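Local coordinates for protein PES4 (PDB 6EXX) that is a yeast RNA-recognition-motif protein, represented here by its fourth RRM domain, that probably binds messenger RNA, including 3'-untranslated regions and poly(A) or poly(U) stretches, at residues F31-D36 / G47-R52; S3-E8 / V74-E79; S11-K16 / R67-S72. All coordinates share one frame; numbering follows the deposited sequence. Where two conformers were deposited one is given.

Contact 1: residues F31-D36 / G47-R52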
loop_
_atom_site.group_PDB
_atom_site.type_symbol
_atom_site.label_atom_id
_atom_site.label_comp_id
_atom_site.label_asym_id
_atom_site.label_seq_id
_atom_site.Cartn_x
_atom_site.Cartn_y
_atom_site.Cartn_z
ATOM N N PHE A 31 -10.166 -6.259 -0.640
ATOM C CA PHE A 31 -10.205 -7.702 -0.806
ATOM C C PHE A 31 -8.975 -8.338 -0.158
ATOM O O PHE A 31 -9.076 -9.410 0.437
ATOM C CB PHE A 31 -10.255 -8.088 -2.286
ATOM C CG PHE A 31 -11.619 -7.993 -2.917
ATOM C CD1 PHE A 31 -12.754 -8.419 -2.251
ATOM C CD2 PHE A 31 -11.757 -7.525 -4.216
ATOM C CE1 PHE A 31 -13.997 -8.352 -2.856
ATOM C CE2 PHE A 31 -12.998 -7.461 -4.820
ATOM C CZ PHE A 31 -14.112 -7.866 -4.138
ATOM N N LYS A 32 -7.814 -7.694 -0.282
ATOM C CA LYS A 32 -6.578 -8.277 0.228
ATOM C C LYS A 32 -5.521 -7.205 0.436
ATOM O O LYS A 32 -5.330 -6.363 -0.424
ATOM C CB LYS A 32 -6.042 -9.318 -0.765
ATOM C CG LYS A 32 -4.833 -10.105 -0.267
ATOM C CD LYS A 32 -5.252 -11.208 0.697
ATOM C CE LYS A 32 -4.080 -12.094 1.090
ATOM N NZ LYS A 32 -3.152 -11.408 2.029
ATOM N N ILE A 33 -4.827 -7.268 1.568
ATOM C CA ILE A 33 -3.586 -6.529 1.773
ATOM C C ILE A 33 -2.499 -7.576 1.847
ATOM O O ILE A 33 -2.585 -8.486 2.663
ATOM C CB ILE A 33 -3.594 -5.718 3.076
ATOM C CG1 ILE A 33 -4.709 -4.683 3.023
ATOM C CG2 ILE A 33 -2.233 -5.054 3.299
ATOM C CD1 ILE A 33 -4.904 -3.904 4.318
ATOM N N GLN A 34 -1.487 -7.473 0.999
ATOM C CA GLN A 34 -0.462 -8.499 0.929
ATOM C C GLN A 34 0.913 -7.883 0.749
ATOM O O GLN A 34 1.208 -7.322 -0.297
ATOM C CB GLN A 34 -0.759 -9.429 -0.245
ATOM C CG GLN A 34 0.271 -10.530 -0.447
ATOM C CD GLN A 34 -0.285 -11.695 -1.231
ATOM O OE1 GLN A 34 -1.376 -12.181 -0.943
ATOM N NE2 GLN A 34 0.454 -12.141 -2.234
ATOM N N ILE A 35 1.749 -7.966 1.774
ATOM C CA ILE A 35 3.143 -7.546 1.652
ATOM C C ILE A 35 3.991 -8.798 1.590
ATOM O O ILE A 35 4.284 -9.401 2.617
ATOM C CB ILE A 35 3.606 -6.664 2.826
ATOM C CG1 ILE A 35 2.848 -5.336 2.819
ATOM C CG2 ILE A 35 5.116 -6.413 2.735
ATOM C CD1 ILE A 35 3.163 -4.452 4.011
ATOM N N ASP A 36 4.386 -9.167 0.374
ATOM C CA ASP A 36 4.946 -10.479 0.077
ATOM C C ASP A 36 6.356 -10.452 -0.491
ATOM O O ASP A 36 6.870 -11.495 -0.882
ATOM C CB ASP A 36 4.017 -11.227 -0.906
ATOM C CG ASP A 36 3.763 -10.449 -2.203
ATOM O OD1 ASP A 36 4.390 -9.395 -2.413
ATOM O OD2 ASP A 36 2.941 -10.910 -3.030
ATOM N N GLY A 47 4.460 -5.220 -2.148
ATOM C CA GLY A 47 3.255 -6.010 -2.175
ATOM C C GLY A 47 2.159 -5.249 -2.873
ATOM O O GLY A 47 2.424 -4.466 -3.795
ATOM N N PHE A 48 0.928 -5.461 -2.433
ATOM C CA PHE A 48 -0.192 -4.795 -3.068
ATOM C C PHE A 48 -1.391 -4.753 -2.150
ATOM O O PHE A 48 -1.471 -5.490 -1.161
ATOM C CB PHE A 48 -0.573 -5.497 -4.380
ATOM C CG PHE A 48 -1.013 -6.922 -4.196
ATOM C CD1 PHE A 48 -2.337 -7.231 -3.905
ATOM C CD2 PHE A 48 -0.108 -7.959 -4.323
ATOM C CE1 PHE A 48 -2.736 -8.543 -3.732
ATOM C CE2 PHE A 48 -0.503 -9.272 -4.156
ATOM C CZ PHE A 48 -1.816 -9.563 -3.865
ATOM N N ILE A 49 -2.323 -3.872 -2.489
ATOM C CA ILE A 49 -3.644 -3.889 -1.897
ATOM C C ILE A 49 -4.633 -4.026 -3.043
ATOM O O ILE A 49 -4.622 -3.225 -3.988
ATOM C CB ILE A 49 -3.970 -2.622 -1.079
ATOM C CG1 ILE A 49 -2.883 -2.354 -0.027
ATOM C CG2 ILE A 49 -5.343 -2.783 -0.447
ATOM C CD1 ILE A 49 -3.033 -1.000 0.656
ATOM N N LYS A 50 -5.485 -5.043 -2.956
ATOM C CA LYS A 50 -6.507 -5.288 -3.962
ATOM C C LYS A 50 -7.813 -4.745 -3.424
ATOM O O LYS A 50 -8.301 -5.212 -2.397
ATOM C CB LYS A 50 -6.654 -6.777 -4.261
ATOM C CG LYS A 50 -7.615 -7.058 -5.411
ATOM C CD LYS A 50 -8.063 -8.510 -5.502
ATOM C CE LYS A 50 -6.922 -9.479 -5.618
ATOM N NZ LYS A 50 -7.460 -10.860 -5.730
ATOM N N PHE A 51 -8.358 -3.754 -4.121
ATOM C CA PHE A 51 -9.592 -3.089 -3.723
ATOM C C PHE A 51 -10.784 -3.560 -4.550
ATOM O O PHE A 51 -10.637 -4.045 -5.674
ATOM C CB PHE A 51 -9.453 -1.576 -3.885
ATOM C CG PHE A 51 -8.401 -0.966 -3.009
ATOM C CD1 PHE A 51 -8.696 -0.612 -1.701
ATOM C CD2 PHE A 51 -7.126 -0.731 -3.490
ATOM C CE1 PHE A 51 -7.742 -0.032 -0.902
ATOM C CE2 PHE A 51 -6.173 -0.155 -2.684
ATOM C CZ PHE A 51 -6.480 0.187 -1.392
ATOM N N ARG A 52 -11.973 -3.391 -3.983
ATOM C CA ARG A 52 -13.208 -3.767 -4.651
ATOM C C ARG A 52 -13.541 -2.884 -5.845
ATOM O O ARG A 52 -14.248 -3.322 -6.749
ATOM C CB ARG A 52 -14.359 -3.719 -3.652
ATOM C CG ARG A 52 -14.185 -4.650 -2.484
ATOM C CD ARG A 52 -15.124 -4.295 -1.342
ATOM N NE ARG A 52 -14.923 -5.176 -0.195
ATOM C CZ ARG A 52 -15.512 -6.354 -0.038
ATOM N NH1 ARG A 52 -16.356 -6.816 -0.951
ATOM N NH2 ARG A 52 -15.256 -7.075 1.042
#
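Arg52 CG sits over the centre of the Phe31 ring, 3.7 Å from its centroid, in a CH-pi contact. The guanidinium crosses the same ring, Arg52 NH1 3.4 Å from Phe31 CE1, and Arg52 NE is held by the Arg29 carbonyl. At the backbone, Phe31 and Lys32 both face Lys50, a classic beta bulge: Lys50 O takes a weak bond from Phe31 N and a straighter one from Lys32 N. Gly47 to Phe51 match the end of the RRM signature RNP1, and Phe48 stands on the face turned away from the helices, consistent with stacking on RNA bases. Phe48 has CG between its backbone N and carbonyl carbon (chi1 62°), swinging the ring over the neighbouring strand, where Gln34 CB lies 4.0 Å from the ring centroid. The Gln34 amide runs alongside, NE2 3.6 Å from Phe48 CE2 with the planes 49° apart, and NE2 also reaches Asp36 OD2 at 2.9 Å, almost straight. With an alanine at Gln34, CB would stay under the ring, but the ring would probably lose the amide's cover and Asp36 OD2 its donor. On the other face Ile33 and Ile49 lie side by side, Ile33 packing on Leu19 of helix 16-25.

Contact 2: residues S3-E8 / V74-E79; sequences STLFLE and VTTSWE
Phe6 with Ser77 and Glu8 with Thr75 form hydrogen-bonded pairs between antiparallel strands whose axes approach to 4.8 Å at an angle of 152°. Each pair closes with two bonds, among them Phe6 N to Ser77 O and Glu8 N to Thr75 O, both at 2.9 Å. Between them, Leu7 meets Thr76 in a non-hydrogen-bonded pair: Leu7 CD2 touches Thr76 CG2 at 3.9 Å, so the threonine offers its methyl to the leucine while its hydroxyl is bonded to Asn65 OD1. These are the first and last long strands in chain order, which lie side by side inside the RRM sheet. Leu5 to Leu10 match the RNP2 signature, with Phe6 as its aromatic residue on the face away from the helices, consistent with contacting RNA. The Phe6 ring presents its edge to Glu79: Phe6 CE1 lies 3.6 Å from Glu79 OE2, the ring and carboxylate planes 74° apart, an approach that would set partly positive ring hydrogens against the acid. Glu79 reaches this place with CG anti to its backbone N (chi1 -171°). Two waters link its OE1 to Thr4 OG1, and a third joins Glu79 N to Thr4 O, so solvent bridges the two strands at this end. On the helix side, Trp78 turns its large, flat indole to the rings of Phe54 and Phe61, packing the strand's end on helix 54-64.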
loop_
_atom_site.group_PDB
_atom_site.type_symbol
_atom_site.label_atom_id
_atom_site.label_comp_id
_atom_site.label_asym_id
_atom_site.label_seq_id
_atom_site.Cartn_x
_atom_site.Cartn_y
_atom_site.Cartn_z
ATOM N N SER A 3 -9.575 -3.073 -8.430
ATOM C CA SER A 3 -8.483 -2.145 -8.626
ATOM C C SER A 3 -7.385 -2.541 -7.666
ATOM O O SER A 3 -7.614 -2.627 -6.463
ATOM C CB SER A 3 -8.953 -0.725 -8.337
ATOM O OG SER A 3 -7.957 0.220 -8.671
ATOM N N THR A 4 -6.198 -2.794 -8.201
ATOM C CA THR A 4 -5.069 -3.201 -7.382
ATOM C C THR A 4 -3.995 -2.140 -7.397
ATOM O O THR A 4 -3.571 -1.681 -8.452
ATOM C CB THR A 4 -4.504 -4.535 -7.858
ATOM O OG1 THR A 4 -5.553 -5.499 -7.848
ATOM C CG2 THR A 4 -3.397 -5.013 -6.946
ATOM N N LEU A 5 -3.561 -1.767 -6.200
ATOM C CA LEU A 5 -2.495 -0.807 -6.002
ATOM C C LEU A 5 -1.251 -1.577 -5.614
ATOM O O LEU A 5 -1.198 -2.180 -4.546
ATOM C CB LEU A 5 -2.881 0.131 -4.867
ATOM C CG LEU A 5 -1.865 1.195 -4.473
ATOM C CD1 LEU A 5 -1.513 2.054 -5.667
ATOM C CD2 LEU A 5 -2.400 2.042 -3.333
ATOM N N PHE A 6 -0.239 -1.560 -6.473
ATOM C CA PHE A 6 1.046 -2.167 -6.164
ATOM C C PHE A 6 1.924 -1.161 -5.439
ATOM O O PHE A 6 1.926 0.035 -5.747
ATOM C CB PHE A 6 1.719 -2.697 -7.432
ATOM C CG PHE A 6 1.083 -3.953 -7.942
ATOM C CD1 PHE A 6 -0.038 -3.902 -8.748
ATOM C CD2 PHE A 6 1.583 -5.189 -7.582
ATOM C CE1 PHE A 6 -0.633 -5.067 -9.211
ATOM C CE2 PHE A 6 0.993 -6.355 -8.038
ATOM C CZ PHE A 6 -0.117 -6.285 -8.848
ATOM N N LEU A 7 2.630 -1.672 -4.439
ATOM C CA LEU A 7 3.412 -0.870 -3.519
ATOM C C LEU A 7 4.829 -1.406 -3.444
ATOM O O LEU A 7 5.035 -2.620 -3.409
ATOM C CB LEU A 7 2.802 -0.942 -2.117
ATOM C CG LEU A 7 1.382 -0.413 -1.973
ATOM C CD1 LEU A 7 0.869 -0.655 -0.572
ATOM C CD2 LEU A 7 1.303 1.063 -2.336
ATOM N N GLU A 8 5.807 -0.509 -3.384
ATOM C CA GLU A 8 7.177 -0.905 -3.129
ATOM C C GLU A 8 7.908 0.222 -2.403
ATOM O O GLU A 8 7.355 1.289 -2.153
ATOM C CB GLU A 8 7.875 -1.294 -4.434
ATOM C CG GLU A 8 8.107 -0.135 -5.361
ATOM C CD GLU A 8 8.869 -0.518 -6.607
ATOM O OE1 GLU A 8 8.631 -1.615 -7.151
ATOM O OE2 GLU A 8 9.713 0.286 -7.039
ATOM N N VAL A 74 7.194 5.962 -0.303
ATOM C CA VAL A 74 6.347 4.911 -0.833
ATOM C C VAL A 74 6.131 5.118 -2.314
ATOM O O VAL A 74 5.748 6.202 -2.762
ATOM C CB VAL A 74 4.998 4.878 -0.114
ATOM C CG1 VAL A 74 4.065 3.849 -0.745
ATOM C CG2 VAL A 74 5.210 4.605 1.361
ATOM N N THR A 75 6.364 4.051 -3.062
ATOM C CA THR A 75 6.299 4.094 -4.496
ATOM C C THR A 75 5.182 3.166 -4.957
ATOM O O THR A 75 5.032 2.044 -4.474
ATOM C CB THR A 75 7.691 3.763 -5.017
ATOM O OG1 THR A 75 8.619 4.729 -4.482
ATOM C CG2 THR A 75 7.729 3.785 -6.517
ATOM N N THR A 76 4.360 3.678 -5.856
ATOM C CA THR A 76 3.141 3.003 -6.236
ATOM C C THR A 76 3.078 2.728 -7.720
ATOM O O THR A 76 3.738 3.393 -8.532
ATOM C CB THR A 76 1.938 3.890 -5.944
ATOM O OG1 THR A 76 2.026 5.069 -6.762
ATOM C CG2 THR A 76 1.889 4.266 -4.461
ATOM N N SER A 77 2.243 1.757 -8.072
ATOM C CA SER A 77 1.784 1.614 -9.447
ATOM C C SER A 77 0.354 1.093 -9.484
ATOM O O SER A 77 -0.007 0.179 -8.744
ATOM C CB SER A 77 2.668 0.661 -10.265
ATOM O OG SER A 77 2.265 0.669 -11.633
ATOM N N TRP A 78 -0.448 1.645 -10.392
ATOM C CA TRP A 78 -1.703 1.015 -10.819
ATOM C C TRP A 78 -1.428 -0.113 -11.798
ATOM O O TRP A 78 -0.360 -0.177 -12.406
ATOM C CB TRP A 78 -2.602 2.024 -11.516
ATOM C CG TRP A 78 -3.071 3.126 -10.638
ATOM C CD1 TRP A 78 -2.701 4.438 -10.692
ATOM C CD2 TRP A 78 -3.996 3.011 -9.549
ATOM N NE1 TRP A 78 -3.350 5.153 -9.711
ATOM C CE2 TRP A 78 -4.156 4.301 -9.000
ATOM C CE3 TRP A 78 -4.714 1.945 -8.998
ATOM C CZ2 TRP A 78 -4.992 4.553 -7.920
ATOM C CZ3 TRP A 78 -5.555 2.200 -7.939
ATOM C CH2 TRP A 78 -5.681 3.493 -7.402
ATOM N N GLU A 79 -2.426 -0.967 -11.992
ATOM C CA GLU A 79 -2.282 -2.135 -12.843
ATOM C C GLU A 79 -2.836 -1.897 -14.247
ATOM O O GLU A 79 -3.996 -1.520 -14.420
ATOM C CB GLU A 79 -2.971 -3.334 -12.192
ATOM C CG GLU A 79 -2.699 -4.647 -12.879
ATOM C CD GLU A 79 -2.949 -5.829 -11.972
ATOM O OE1 GLU A 79 -3.965 -5.823 -11.245
ATOM O OE2 GLU A 79 -2.123 -6.764 -11.982
HETATM O O HOH W 1 -5.122 -0.995 -10.972
HETATM O O HOH W 2 -6.374 -5.099 -10.713
HETATM O O HOH W 3 -4.781 -7.886 -8.825
#

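Contact 3: residues S11-K16 / R67-S72; sequences SAVCNK and RLVGGS
Ser11 points its hydroxyl at the carbonyl of Val69, donating from OG to Val69 O over 2.8 Å. The hydroxyl comes from above the carbonyl plane, 61° out of it, while Ser72 N reaches the same oxygen from the opposite face, so Val69 O is gripped from both sides. That placing follows from the Ser11 torsion, which sets OG between the backbone N and the carbonyl carbon (chi1 65°); there OG can also take a weak bond from Cys14 N, beside the turn's own bond from Cys14 N to Ser11 O. A serine suits the spot, small enough to enter between two turns and polar enough to tie them. A water extends the link, accepting from Ser11 N at 2.9 Å and donating to Ser72 O. Next to the hydroxyl, Val69 directs CG1, anti to its backbone N, at Cys14 CB, 3.7 Å away. Val13 CG2 rests on the facing turn, 3.7 Å from Gly70 CA, a close approach that a side chain on Gly70 would obstruct. Gly70 and Gly71 are the central pair of a type I' turn, both with positive phi, as glycine readily allows. Ser11 to Cys14 make a type I turn between strand 3-10 and helix 16-25, whose N-cap is Asn15; Val69 to Ser72 turn strand 68-69 into strand 72-78, where Val74 packs on both Cys14 and Val69.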
loop_
_atom_site.group_PDB
_atom_site.type_symbol
_atom_site.label_atom_id
_atom_site.label_comp_id
_atom_site.label_asym_id
_atom_site.label_seq_id
_atom_site.Cartn_x
_atom_site.Cartn_y
_atom_site.Cartn_z
ATOM N N SER A 11 9.167 0.905 3.919
ATOM C CA SER A 11 9.954 0.725 5.119
ATOM C C SER A 11 9.313 -0.330 6.013
ATOM O O SER A 11 8.145 -0.690 5.887
ATOM C CB SER A 11 10.037 2.045 5.861
ATOM O OG SER A 11 8.750 2.417 6.293
ATOM N N ALA A 12 10.098 -0.820 6.964
ATOM C CA ALA A 12 9.592 -1.764 7.952
ATOM C C ALA A 12 8.351 -1.262 8.684
ATOM O O ALA A 12 7.452 -2.048 8.982
ATOM C CB ALA A 12 10.682 -2.111 8.952
ATOM N N VAL A 13 8.283 0.034 8.987
ATOM C CA VAL A 13 7.128 0.537 9.725
ATOM C C VAL A 13 5.902 0.756 8.832
ATOM O O VAL A 13 4.790 0.849 9.342
ATOM C CB VAL A 13 7.436 1.792 10.564
ATOM C CG1 VAL A 13 8.505 1.489 11.609
ATOM C CG2 VAL A 13 7.844 2.936 9.702
ATOM N N CYS A 14 6.093 0.777 7.513
ATOM C CA CYS A 14 4.965 0.870 6.592
ATOM C C CYS A 14 4.468 -0.545 6.301
ATOM O O CYS A 14 4.593 -1.079 5.183
ATOM C CB CYS A 14 5.366 1.577 5.305
ATOM S SG CYS A 14 3.949 2.056 4.293
ATOM N N ASN A 15 3.921 -1.157 7.348
ATOM C CA ASN A 15 3.657 -2.580 7.356
ATOM C C ASN A 15 2.179 -2.910 7.155
ATOM O O ASN A 15 1.348 -2.029 6.954
ATOM C CB ASN A 15 4.223 -3.216 8.635
ATOM C CG ASN A 15 3.622 -2.660 9.914
ATOM O OD1 ASN A 15 2.618 -1.967 9.910
ATOM N ND2 ASN A 15 4.253 -2.982 11.034
ATOM N N LYS A 16 1.847 -4.192 7.183
ATOM C CA LYS A 16 0.481 -4.611 6.909
ATOM C C LYS A 16 -0.494 -3.987 7.900
ATOM O O LYS A 16 -1.599 -3.585 7.540
ATOM C CB LYS A 16 0.366 -6.139 6.941
ATOM C CG LYS A 16 -1.042 -6.659 6.672
ATOM C CD LYS A 16 -1.114 -8.174 6.680
ATOM C CE LYS A 16 -2.489 -8.655 6.235
ATOM N NZ LYS A 16 -2.685 -10.123 6.418
ATOM N N ARG A 67 4.478 9.281 -0.306
ATOM C CA ARG A 67 4.530 9.597 1.116
ATOM C C ARG A 67 5.822 9.058 1.726
ATOM O O ARG A 67 6.205 7.919 1.462
ATOM C CB ARG A 67 3.333 8.996 1.844
ATOM C CG ARG A 67 3.118 9.541 3.232
ATOM C CD ARG A 67 2.000 8.827 3.960
ATOM N NE ARG A 67 1.514 9.643 5.058
ATOM C CZ ARG A 67 0.596 10.594 4.923
ATOM N NH1 ARG A 67 -0.024 10.784 3.761
ATOM N NH2 ARG A 67 0.261 11.321 5.981
ATOM N N LEU A 68 6.467 9.859 2.573
ATOM C CA LEU A 68 7.635 9.390 3.294
ATOM C C LEU A 68 7.172 8.660 4.546
ATOM O O LEU A 68 6.470 9.221 5.389
ATOM C CB LEU A 68 8.516 10.566 3.688
ATOM C CG LEU A 68 9.728 10.229 4.561
ATOM C CD1 LEU A 68 10.743 9.419 3.790
ATOM C CD2 LEU A 68 10.348 11.504 5.081
ATOM N N VAL A 69 7.587 7.409 4.684
ATOM C CA VAL A 69 7.269 6.621 5.867
ATOM C C VAL A 69 8.523 5.838 6.240
ATOM O O VAL A 69 9.038 5.080 5.433
ATOM C CB VAL A 69 6.098 5.634 5.615
ATOM C CG1 VAL A 69 5.769 4.881 6.892
ATOM C CG2 VAL A 69 4.856 6.359 5.068
ATOM N N GLY A 70 9.014 6.006 7.464
ATOM C CA GLY A 70 10.128 5.198 7.949
ATOM C C GLY A 70 11.402 5.311 7.129
ATOM O O GLY A 70 12.175 4.350 7.019
ATOM N N GLY A 71 11.630 6.483 6.539
ATOM C CA GLY A 71 12.857 6.749 5.820
ATOM C C GLY A 71 12.811 6.506 4.328
ATOM O O GLY A 71 13.770 6.854 3.644
ATOM N N SER A 72 11.703 5.954 3.830
ATOM C CA SER A 72 11.582 5.617 2.425
ATOM C C SER A 72 10.294 6.197 1.851
ATOM O O SER A 72 9.247 6.184 2.506
ATOM C CB SER A 72 11.575 4.100 2.260
ATOM O OG SER A 72 12.811 3.530 2.651
HETATM O O HOH W 4 8.112 3.416 3.030
#

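From the N terminus, strand 3-10 enters first and must wait for the last residues of the chain before contact 2 pairs it with strand 72-78, closing almost the whole domain into one loop. Contact 3 lies inside that loop, joining the turn before helix 16-25 to the tight turn before strand 72-78. Nested within both is contact 1, a local hairpin of strands 32-39 and 44-51 that follows the first helix. No contacts cross. Strand 3-10 also hydrogen-bonds to strand 44-51, so contacts 1 and 2 share one sheet, while Val74 N probably bonds to Arg67 O and links contacts 2 and 3 toward the sheet edge formed by strand 68-69.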